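Long-range contact in omega-class glutathione S-transferase (Bombyx mori, PDB 3WD6), which binds glutathione and probably catalyses glutathione-dependent transferase and dehydroascorbate reductase reactions: residues T71-I83 with D86-L99. Numbering follows the deposited sequence.
Sequences TKSAFAKVPAIEI and DVTIYESLVTVEYL. With GSH (glutathione), chain J.
Ile81 and Ile89 form a hydrogen-bonded pair of an antiparallel hairpin, strands 80-82 and 87-90 running at 158°; Ile81 N reaches Ile89 O at 2.7 Å and Ile89 N returns to Ile81 O at 2.8 Å, while Ile83 N donates to Val87 O. Ala80-Tyr90 and Glu82-Thr88 are the flanking non-hydrogen-bonded pairs. On their face, the edge of Tyr90 meets the face of Phe75 in a T-shaped stack (planes at 79°), Tyr90 CE2 standing over the centre of the Phe75 ring, while Thr88 OG1 donates to Lys72 O at 2.7 Å. This is the beta-beta-alpha half of the thioredoxin-like GST domain: the cis peptide before Pro79 turns Val78 to pair its N and O with glutathione, and at the start of helix 92-102 Ser92 OG donates a hydrogen bond to glutathione O12 at 2.6 Å. Farther along, Glu82, extended with CG anti to its N (chi1 -175°), forms a salt bridge from OE1 to Lys72 NZ at 2.9 Å and, through the anti lone pair, OE1 accepts a hydrogen bond from Asp86 N at 3.0 Å; OE2 is hydrogen-bonded to Tyr33 OH. A glutamine here would probably weaken the hold on Lys72, leaving the network's salt bridging to Asp86 OD1, 3.1 Å from Lys72 NZ. On the other face, Ile81 CD1 lies 4.2 Å from Leu99 CD2, packing the hairpin against the helix.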
loop_
_atom_site.group_PDB
_atom_site.type_symbol
_atom_site.label_atom_id
_atom_site.label_comp_id
_atom_site.label_asym_id
_atom_site.label_seq_id
_atom_site.Cartn_x
_atom_site.Cartn_y
_atom_site.Cartn_z
ATOM N N THR A 71 -10.381 -3.027 -19.537
ATOM C CA THR A 71 -11.105 -4.290 -19.623
ATOM C C THR A 71 -11.091 -5.031 -18.288
ATOM O O THR A 71 -12.042 -5.745 -17.944
ATOM C CB THR A 71 -10.449 -5.155 -20.711
ATOM O OG1 THR A 71 -11.092 -4.887 -21.967
ATOM C CG2 THR A 71 -10.550 -6.627 -20.386
ATOM N N LYS A 72 -10.007 -4.833 -17.537
ATOM C CA LYS A 72 -9.803 -5.473 -16.244
ATOM C C LYS A 72 -10.063 -4.505 -15.092
ATOM O O LYS A 72 -10.505 -4.914 -14.008
ATOM C CB LYS A 72 -8.363 -5.988 -16.147
ATOM C CG LYS A 72 -7.955 -6.872 -17.304
ATOM C CD LYS A 72 -8.889 -8.086 -17.424
ATOM C CE LYS A 72 -8.360 -9.061 -18.458
ATOM N NZ LYS A 72 -9.353 -10.121 -18.689
ATOM N N SER A 73 -9.777 -3.227 -15.327
ATOM C CA SER A 73 -9.890 -2.202 -14.284
ATOM C C SER A 73 -10.520 -0.915 -14.851
ATOM O O SER A 73 -9.835 -0.060 -15.425
ATOM C CB SER A 73 -8.504 -1.922 -13.672
ATOM O OG SER A 73 -8.604 -1.197 -12.455
ATOM N N ALA A 74 -11.828 -0.782 -14.675
ATOM C CA ALA A 74 -12.596 0.252 -15.361
ATOM C C ALA A 74 -12.036 1.679 -15.241
ATOM O O ALA A 74 -12.133 2.461 -16.195
ATOM C CB ALA A 74 -14.071 0.203 -14.931
ATOM N N PHE A 75 -11.468 2.035 -14.093
ATOM C CA PHE A 75 -10.967 3.403 -13.924
ATOM C C PHE A 75 -9.528 3.572 -14.394
ATOM O O PHE A 75 -8.886 4.587 -14.087
ATOM C CB PHE A 75 -11.080 3.857 -12.472
ATOM C CG PHE A 75 -12.433 3.621 -11.865
ATOM C CD1 PHE A 75 -13.575 3.591 -12.669
ATOM C CD2 PHE A 75 -12.569 3.422 -10.485
ATOM C CE1 PHE A 75 -14.827 3.369 -12.112
ATOM C CE2 PHE A 75 -13.818 3.198 -9.919
ATOM C CZ PHE A 75 -14.949 3.168 -10.733
ATOM N N ALA A 76 -9.024 2.592 -15.140
ATOM C CA ALA A 76 -7.611 2.574 -15.547
ATOM C C ALA A 76 -6.626 2.727 -14.362
ATOM O O ALA A 76 -5.556 3.323 -14.491
ATOM C CB ALA A 76 -7.331 3.620 -16.645
ATOM N N LYS A 77 -6.987 2.152 -13.221
ATOM C CA LYS A 77 -6.133 2.200 -12.041
ATOM C C LYS A 77 -5.665 0.822 -11.601
ATOM O O LYS A 77 -6.234 -0.209 -12.023
ATOM C CB LYS A 77 -6.863 2.882 -10.882
ATOM C CG LYS A 77 -6.948 4.391 -11.022
ATOM C CD LYS A 77 -7.946 4.972 -10.036
ATOM C CE LYS A 77 -8.158 6.450 -10.304
ATOM N NZ LYS A 77 -9.205 7.034 -9.412
ATOM N N VAL A 78 -4.622 0.816 -10.765
ATOM C CA VAL A 78 -4.244 -0.382 -10.001
ATOM C C VAL A 78 -4.509 -0.100 -8.526
ATOM O O VAL A 78 -4.493 1.063 -8.106
ATOM C CB VAL A 78 -2.759 -0.754 -10.197
ATOM C CG1 VAL A 78 -2.527 -1.345 -11.586
ATOM C CG2 VAL A 78 -1.862 0.459 -9.951
ATOM N N PRO A 79 -4.758 -1.146 -7.724
ATOM C CA PRO A 79 -4.817 -2.552 -8.147
ATOM C C PRO A 79 -6.174 -2.954 -8.751
ATOM O O PRO A 79 -7.215 -2.270 -8.601
ATOM C CB PRO A 79 -4.680 -3.305 -6.815
ATOM C CG PRO A 79 -5.465 -2.401 -5.827
ATOM C CD PRO A 79 -5.073 -0.979 -6.284
ATOM N N ALA A 80 -6.140 -4.090 -9.433
ATOM C CA ALA A 80 -7.341 -4.851 -9.720
ATOM C C ALA A 80 -7.015 -6.340 -9.534
ATOM O O ALA A 80 -5.900 -6.781 -9.885
ATOM C CB ALA A 80 -7.827 -4.588 -11.138
ATOM N N ILE A 81 -7.962 -7.105 -8.981
ATOM C CA ILE A 81 -7.815 -8.552 -8.963
ATOM C C ILE A 81 -8.746 -9.219 -9.992
ATOM O O ILE A 81 -9.848 -8.722 -10.275
ATOM C CB ILE A 81 -8.029 -9.165 -7.540
ATOM C CG1 ILE A 81 -9.493 -9.048 -7.107
ATOM C CG2 ILE A 81 -7.111 -8.501 -6.524
ATOM C CD1 ILE A 81 -9.764 -9.610 -5.699
ATOM N N GLU A 82 -8.298 -10.341 -10.544
ATOM C CA GLU A 82 -9.098 -11.115 -11.487
ATOM C C GLU A 82 -9.313 -12.474 -10.835
ATOM O O GLU A 82 -8.358 -13.243 -10.654
ATOM C CB GLU A 82 -8.367 -11.257 -12.832
ATOM C CG GLU A 82 -9.180 -11.949 -13.938
ATOM C CD GLU A 82 -8.652 -11.622 -15.358
ATOM O OE1 GLU A 82 -9.380 -11.837 -16.358
ATOM O OE2 GLU A 82 -7.502 -11.143 -15.474
ATOM N N ILE A 83 -10.558 -12.776 -10.466
ATOM C CA ILE A 83 -10.808 -13.964 -9.641
ATOM C C ILE A 83 -11.234 -15.157 -10.500
ATOM O O ILE A 83 -11.277 -16.309 -10.021
ATOM C CB ILE A 83 -11.838 -13.677 -8.533
ATOM C CG1 ILE A 83 -13.140 -13.129 -9.139
ATOM C CG2 ILE A 83 -11.267 -12.664 -7.538
ATOM C CD1 ILE A 83 -14.214 -12.860 -8.117
ATOM N N ASP A 86 -12.175 -12.848 -17.009
ATOM C CA ASP A 86 -13.002 -11.677 -17.263
ATOM C C ASP A 86 -13.916 -11.327 -16.088
ATOM O O ASP A 86 -14.976 -10.706 -16.282
ATOM C CB ASP A 86 -13.833 -11.852 -18.544
ATOM C CG ASP A 86 -12.969 -12.115 -19.776
ATOM O OD1 ASP A 86 -11.810 -11.636 -19.808
ATOM O OD2 ASP A 86 -13.445 -12.810 -20.710
ATOM N N VAL A 87 -13.515 -11.714 -14.877
ATOM C CA VAL A 87 -14.234 -11.293 -13.671
ATOM C C VAL A 87 -13.251 -10.627 -12.697
ATOM O O VAL A 87 -12.376 -11.293 -12.095
ATOM C CB VAL A 87 -14.998 -12.468 -13.008
ATOM C CG1 VAL A 87 -15.702 -12.008 -11.729
ATOM C CG2 VAL A 87 -16.005 -13.076 -14.001
ATOM N N THR A 88 -13.384 -9.306 -12.564
ATOM C CA THR A 88 -12.396 -8.538 -11.839
ATOM C C THR A 88 -13.004 -7.603 -10.819
ATOM O O THR A 88 -14.151 -7.146 -10.971
ATOM C CB THR A 88 -11.550 -7.685 -12.781
ATOM O OG1 THR A 88 -12.405 -6.735 -13.431
ATOM C CG2 THR A 88 -10.816 -8.573 -13.805
ATOM N N ILE A 89 -12.206 -7.307 -9.794
ATOM C CA ILE A 89 -12.557 -6.327 -8.774
ATOM C C ILE A 89 -11.437 -5.288 -8.741
ATOM O O ILE A 89 -10.255 -5.635 -8.888
ATOM C CB ILE A 89 -12.628 -6.995 -7.385
ATOM C CG1 ILE A 89 -13.666 -8.108 -7.385
ATOM C CG2 ILE A 89 -12.967 -5.971 -6.313
ATOM C CD1 ILE A 89 -15.060 -7.577 -7.385
ATOM N N TYR A 90 -11.788 -4.025 -8.538
ATOM C CA TYR A 90 -10.769 -2.997 -8.381
ATOM C C TYR A 90 -11.175 -2.050 -7.273
ATOM O O TYR A 90 -12.263 -2.196 -6.703
ATOM C CB TYR A 90 -10.516 -2.249 -9.688
ATOM C CG TYR A 90 -11.776 -1.978 -10.477
ATOM C CD1 TYR A 90 -12.305 -2.939 -11.328
ATOM C CD2 TYR A 90 -12.431 -0.760 -10.377
ATOM C CE1 TYR A 90 -13.456 -2.698 -12.053
ATOM C CE2 TYR A 90 -13.586 -0.509 -11.098
ATOM C CZ TYR A 90 -14.093 -1.485 -11.934
ATOM O OH TYR A 90 -15.242 -1.233 -12.646
ATOM N N GLU A 91 -10.307 -1.079 -6.988
ATOM C CA GLU A 91 -10.384 -0.270 -5.767
ATOM C C GLU A 91 -9.799 -1.079 -4.618
ATOM O O GLU A 91 -10.390 -2.069 -4.176
ATOM C CB GLU A 91 -11.804 0.202 -5.454
ATOM C CG GLU A 91 -12.298 1.274 -6.412
ATOM C CD GLU A 91 -11.454 2.529 -6.340
ATOM O OE1 GLU A 91 -11.290 3.085 -5.224
ATOM O OE2 GLU A 91 -10.949 2.961 -7.405
ATOM N N SER A 92 -8.621 -0.651 -4.162
ATOM C CA SER A 92 -7.805 -1.433 -3.250
ATOM C C SER A 92 -8.573 -1.956 -2.035
ATOM O O SER A 92 -8.480 -3.144 -1.711
ATOM C CB SER A 92 -6.592 -0.619 -2.806
ATOM O OG SER A 92 -6.982 0.500 -2.036
ATOM N N LEU A 93 -9.319 -1.074 -1.367
ATOM C CA LEU A 93 -10.071 -1.476 -0.180
ATOM C C LEU A 93 -11.228 -2.404 -0.531
ATOM O O LEU A 93 -11.644 -3.241 0.283
ATOM C CB LEU A 93 -10.595 -0.256 0.582
ATOM C CG LEU A 93 -9.525 0.634 1.235
ATOM C CD1 LEU A 93 -10.179 1.752 2.046
ATOM C CD2 LEU A 93 -8.581 -0.215 2.122
ATOM N N VAL A 94 -11.753 -2.266 -1.743
ATOM C CA VAL A 94 -12.799 -3.173 -2.189
ATOM C C VAL A 94 -12.228 -4.574 -2.382
ATOM O O VAL A 94 -12.851 -5.575 -1.990
ATOM C CB VAL A 94 -13.451 -2.678 -3.476
ATOM C CG1 VAL A 94 -14.426 -3.715 -4.007
ATOM C CG2 VAL A 94 -14.155 -1.340 -3.211
ATOM N N THR A 95 -11.031 -4.645 -2.961
ATOM C CA THR A 95 -10.409 -5.938 -3.210
ATOM C C THR A 95 -10.078 -6.639 -1.894
ATOM O O THR A 95 -10.348 -7.831 -1.713
ATOM C CB THR A 95 -9.155 -5.794 -4.055
ATOM O OG1 THR A 95 -8.094 -5.278 -3.237
ATOM C CG2 THR A 95 -9.451 -4.845 -5.221
ATOM N N VAL A 96 -9.510 -5.893 -0.962
ATOM C CA VAL A 96 -9.139 -6.487 0.318
ATOM C C VAL A 96 -10.348 -6.986 1.105
ATOM O O VAL A 96 -10.275 -8.042 1.739
ATOM C CB VAL A 96 -8.276 -5.534 1.162
ATOM C CG1 VAL A 96 -8.108 -6.075 2.569
ATOM C CG2 VAL A 96 -6.929 -5.328 0.467
ATOM N N GLU A 97 -11.459 -6.246 1.060
ATOM C CA GLU A 97 -12.670 -6.665 1.781
ATOM C C GLU A 97 -13.271 -7.940 1.154
ATOM O O GLU A 97 -13.717 -8.845 1.865
ATOM C CB GLU A 97 -13.685 -5.509 1.906
ATOM C CG GLU A 97 -13.165 -4.331 2.790
ATOM C CD GLU A 97 -13.930 -2.976 2.617
ATOM O OE1 GLU A 97 -15.001 -2.932 1.951
ATOM O OE2 GLU A 97 -13.451 -1.943 3.168
ATOM N N TYR A 98 -13.245 -8.025 -0.175
ATOM C CA TYR A 98 -13.619 -9.257 -0.875
ATOM C C TYR A 98 -12.779 -10.494 -0.474
ATOM O O TYR A 98 -13.339 -11.576 -0.217
ATOM C CB TYR A 98 -13.545 -9.062 -2.388
ATOM C CG TYR A 98 -13.911 -10.312 -3.155
ATOM C CD1 TYR A 98 -12.944 -11.247 -3.484
ATOM C CD2 TYR A 98 -15.234 -10.567 -3.529
ATOM C CE1 TYR A 98 -13.266 -12.396 -4.185
ATOM C CE2 TYR A 98 -15.572 -11.720 -4.227
ATOM C CZ TYR A 98 -14.578 -12.635 -4.550
ATOM O OH TYR A 98 -14.889 -13.789 -5.247
ATOM N N LEU A 99 -11.453 -10.346 -0.438
ATOM C CA LEU A 99 -10.585 -11.455 -0.069
ATOM C C LEU A 99 -10.851 -11.892 1.368
ATOM O O LEU A 99 -10.850 -13.096 1.674
ATOM C CB LEU A 99 -9.104 -11.106 -0.279
ATOM C CG LEU A 99 -8.713 -10.828 -1.746
ATOM C CD1 LEU A 99 -7.377 -10.037 -1.855
ATOM C CD2 LEU A 99 -8.673 -12.130 -2.562
HETATM N N1 GSH J . -8.894 4.590 -4.915
HETATM C CA1 GSH J . -8.023 3.680 -5.667
HETATM C C1 GSH J . -7.656 2.435 -4.866
HETATM O O11 GSH J . -7.385 1.321 -5.446
HETATM O O12 GSH J . -7.653 2.507 -3.587
HETATM C CB1 GSH J . -6.786 4.452 -6.106
HETATM C CG1 GSH J . -5.634 3.683 -6.668
HETATM C CD1 GSH J . -4.621 4.499 -7.432
HETATM O OE1 GSH J . -4.562 5.719 -7.328
HETATM N N2 GSH J . -3.695 3.846 -8.306
HETATM C CA2 GSH J . -2.752 4.698 -9.039
HETATM C C2 GSH J . -3.097 4.606 -10.510
HETATM O O2 GSH J . -3.372 3.510 -10.984
HETATM C CB2 GSH J . -1.363 4.207 -8.833
HETATM S SG2 GSH J . -0.550 4.594 -7.325
HETATM N N3 GSH J . -3.084 5.794 -11.335
HETATM C CA3 GSH J . -3.412 5.698 -12.759
HETATM C C3 GSH J . -2.795 6.713 -13.636
HETATM O O31 GSH J . -1.539 6.799 -13.702
HETATM O O32 GSH J . -3.526 7.475 -14.316
HETATM O O HOH W 1 -7.727 0.306 -7.995
#